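Local structure of translation initiation factor eif-2b-like protein (Chaetomium thermophilum, 4ZEO) at residues L171-S176 with R291-E296. The protein probably acts in translation initiation as the delta subunit of eIF2B, the decameric GDP-GTP exchange factor for eIF2. Sequence-based numbering, arbitrary orientation.
Sequences LKDSIS and RHRLVE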
loop_
_atom_site.group_PDB
_atom_site.type_symbol
_atom_site.label_atom_id
_atom_site.label_comp_id
_atom_site.label_asym_id
_atom_site.label_seq_id
_atom_site.Cartn_x
_atom_site.Cartn_y
_atom_site.Cartn_z
ATOM N N LEU A 171 3.464 2.263 12.366
ATOM C CA LEU A 171 3.406 2.010 10.928
ATOM C C LEU A 171 2.122 1.271 10.606
ATOM O O LEU A 171 1.968 0.122 11.017
ATOM C CB LEU A 171 4.574 1.172 10.433
ATOM C CG LEU A 171 5.971 1.742 10.335
ATOM C CD1 LEU A 171 6.948 0.585 10.185
ATOM C CD2 LEU A 171 6.041 2.703 9.164
ATOM N N LYS A 172 1.222 1.894 9.845
ATOM C CA LYS A 172 -0.074 1.270 9.609
ATOM C C LYS A 172 -0.303 0.694 8.224
ATOM O O LYS A 172 -0.671 -0.460 8.103
ATOM C CB LYS A 172 -1.208 2.264 9.929
ATOM C CG LYS A 172 -0.972 3.073 11.167
ATOM C CD LYS A 172 -2.169 3.919 11.529
ATOM C CE LYS A 172 -1.918 4.648 12.863
ATOM N NZ LYS A 172 -3.074 4.577 13.809
ATOM N N ASP A 173 -0.098 1.472 7.175
ATOM C CA ASP A 173 -0.415 0.971 5.843
ATOM C C ASP A 173 0.626 -0.020 5.319
ATOM O O ASP A 173 1.777 -0.035 5.754
ATOM C CB ASP A 173 -0.603 2.131 4.871
ATOM C CG ASP A 173 0.629 2.959 4.728
ATOM O OD1 ASP A 173 1.111 3.476 5.760
ATOM O OD2 ASP A 173 1.117 3.083 3.588
ATOM N N SER A 174 0.183 -0.864 4.395
ATOM C CA SER A 174 0.995 -1.934 3.840
ATOM C C SER A 174 2.226 -1.419 3.088
ATOM O O SER A 174 3.281 -2.049 3.124
ATOM C CB SER A 174 0.151 -2.810 2.908
ATOM O OG SER A 174 -0.479 -2.022 1.926
ATOM N N ILE A 175 2.079 -0.300 2.390
ATOM C CA ILE A 175 3.184 0.276 1.643
ATOM C C ILE A 175 4.276 0.845 2.558
ATOM O O ILE A 175 5.461 0.605 2.308
ATOM C CB ILE A 175 2.659 1.338 0.665
ATOM C CG1 ILE A 175 1.849 0.616 -0.399
ATOM C CG2 ILE A 175 3.768 2.076 -0.023
ATOM C CD1 ILE A 175 2.606 -0.511 -1.046
ATOM N N SER A 176 3.882 1.558 3.618
ATOM C CA SER A 176 4.835 2.078 4.609
ATOM C C SER A 176 5.526 0.927 5.294
ATOM O O SER A 176 6.728 0.961 5.552
ATOM C CB SER A 176 4.146 2.902 5.697
ATOM O OG SER A 176 3.672 4.129 5.218
ATOM N N ARG A 291 -8.936 8.666 4.767
ATOM C CA ARG A 291 -7.752 9.192 4.123
ATOM C C ARG A 291 -6.831 8.119 3.597
ATOM O O ARG A 291 -6.155 7.454 4.366
ATOM C CB ARG A 291 -6.991 10.059 5.100
ATOM C CG ARG A 291 -5.778 10.710 4.519
ATOM C CD ARG A 291 -5.055 11.440 5.614
ATOM N NE ARG A 291 -4.066 12.352 5.074
ATOM C CZ ARG A 291 -3.395 13.228 5.811
ATOM N NH1 ARG A 291 -3.642 13.317 7.108
ATOM N NH2 ARG A 291 -2.500 14.024 5.248
ATOM N N HIS A 292 -6.774 7.980 2.278
ATOM C CA HIS A 292 -5.827 7.056 1.678
ATOM C C HIS A 292 -4.821 7.863 0.868
ATOM O O HIS A 292 -5.201 8.693 0.037
ATOM C CB HIS A 292 -6.522 6.033 0.776
ATOM C CG HIS A 292 -5.674 4.834 0.463
ATOM N ND1 HIS A 292 -4.693 4.844 -0.507
ATOM C CD2 HIS A 292 -5.675 3.586 0.993
ATOM C CE1 HIS A 292 -4.119 3.652 -0.554
ATOM N NE2 HIS A 292 -4.691 2.876 0.348
ATOM N N ARG A 293 -3.546 7.555 1.058
ATOM C CA ARG A 293 -2.454 8.299 0.431
ATOM C C ARG A 293 -2.555 8.388 -1.112
ATOM O O ARG A 293 -2.339 9.444 -1.688
ATOM C CB ARG A 293 -1.125 7.651 0.841
ATOM C CG ARG A 293 0.119 8.199 0.178
ATOM C CD ARG A 293 1.335 7.300 0.482
ATOM N NE ARG A 293 0.950 5.896 0.340
ATOM C CZ ARG A 293 1.121 5.186 -0.768
ATOM N NH1 ARG A 293 0.721 3.916 -0.827
ATOM N NH2 ARG A 293 1.689 5.752 -1.826
ATOM N N LEU A 294 -2.900 7.292 -1.781
ATOM C CA LEU A 294 -3.005 7.321 -3.236
ATOM C C LEU A 294 -4.132 8.271 -3.685
ATOM O O LEU A 294 -3.974 9.006 -4.667
ATOM C CB LEU A 294 -3.230 5.919 -3.790
ATOM C CG LEU A 294 -2.058 4.948 -3.692
ATOM C CD1 LEU A 294 -2.424 3.626 -4.343
ATOM C CD2 LEU A 294 -0.821 5.532 -4.349
ATOM N N VAL A 295 -5.260 8.256 -2.967
ATOM C CA VAL A 295 -6.369 9.146 -3.281
ATOM C C VAL A 295 -5.973 10.610 -3.075
ATOM O O VAL A 295 -6.197 11.457 -3.930
ATOM C CB VAL A 295 -7.613 8.801 -2.425
ATOM C CG1 VAL A 295 -8.714 9.857 -2.585
ATOM C CG2 VAL A 295 -8.115 7.412 -2.764
ATOM N N GLU A 296 -5.320 10.881 -1.961
ATOM C CA GLU A 296 -4.830 12.216 -1.648
ATOM C C GLU A 296 -3.875 12.756 -2.720
ATOM O O GLU A 296 -4.014 13.909 -3.150
ATOM C CB GLU A 296 -4.144 12.204 -0.273
ATOM C CG GLU A 296 -3.578 13.541 0.191
ATOM C CD GLU A 296 -3.166 13.504 1.653
ATOM O OE1 GLU A 296 -3.562 12.559 2.369
ATOM O OE2 GLU A 296 -2.442 14.414 2.097
HETATM O O HOH W 1 -0.864 2.772 1.489
#
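With CG trans to the backbone N (chi1 174°) and a bend at chi3 (44°), the Arg293 side chain extends towards Ile175 and then turns its guanidinium across the isoleucine, the two side chains crossing at about a right angle. Ile175 CG2 lies over one face of the Arg293 guanidinium, while Ile175 CG1 comes within 3.5 Å of Arg293 NH1. Asp173 stands obliquely to the same group, its OD2 4.3 Å from Arg293 NE, too far for a salt bridge. A water spans the gap instead: it accepts from Arg293 NH1 at 3.0 Å, in the guanidinium plane, and donates to Asp173 OD2 at 2.9 Å. The direct salt bridges of Arg293 run to Glu269 through NH2 and to Glu393 through NH1, and these probably fix its rotation. Asp173 also N-caps helix 174-191: OD2 receives Ser176 N from above the carboxylate plane, and OD1 takes Ser176 OG at 2.7 Å. Across the contact, His292 N-caps helix 293-304, its ND1 accepting from Leu294 N at 3.3 Å. Two capped helix N-termini thus meet through Arg293, directly at Ile175 and via water at Asp173, linking the N-terminal helical region to the Rossmann-like domain at the helix following strand 285-289.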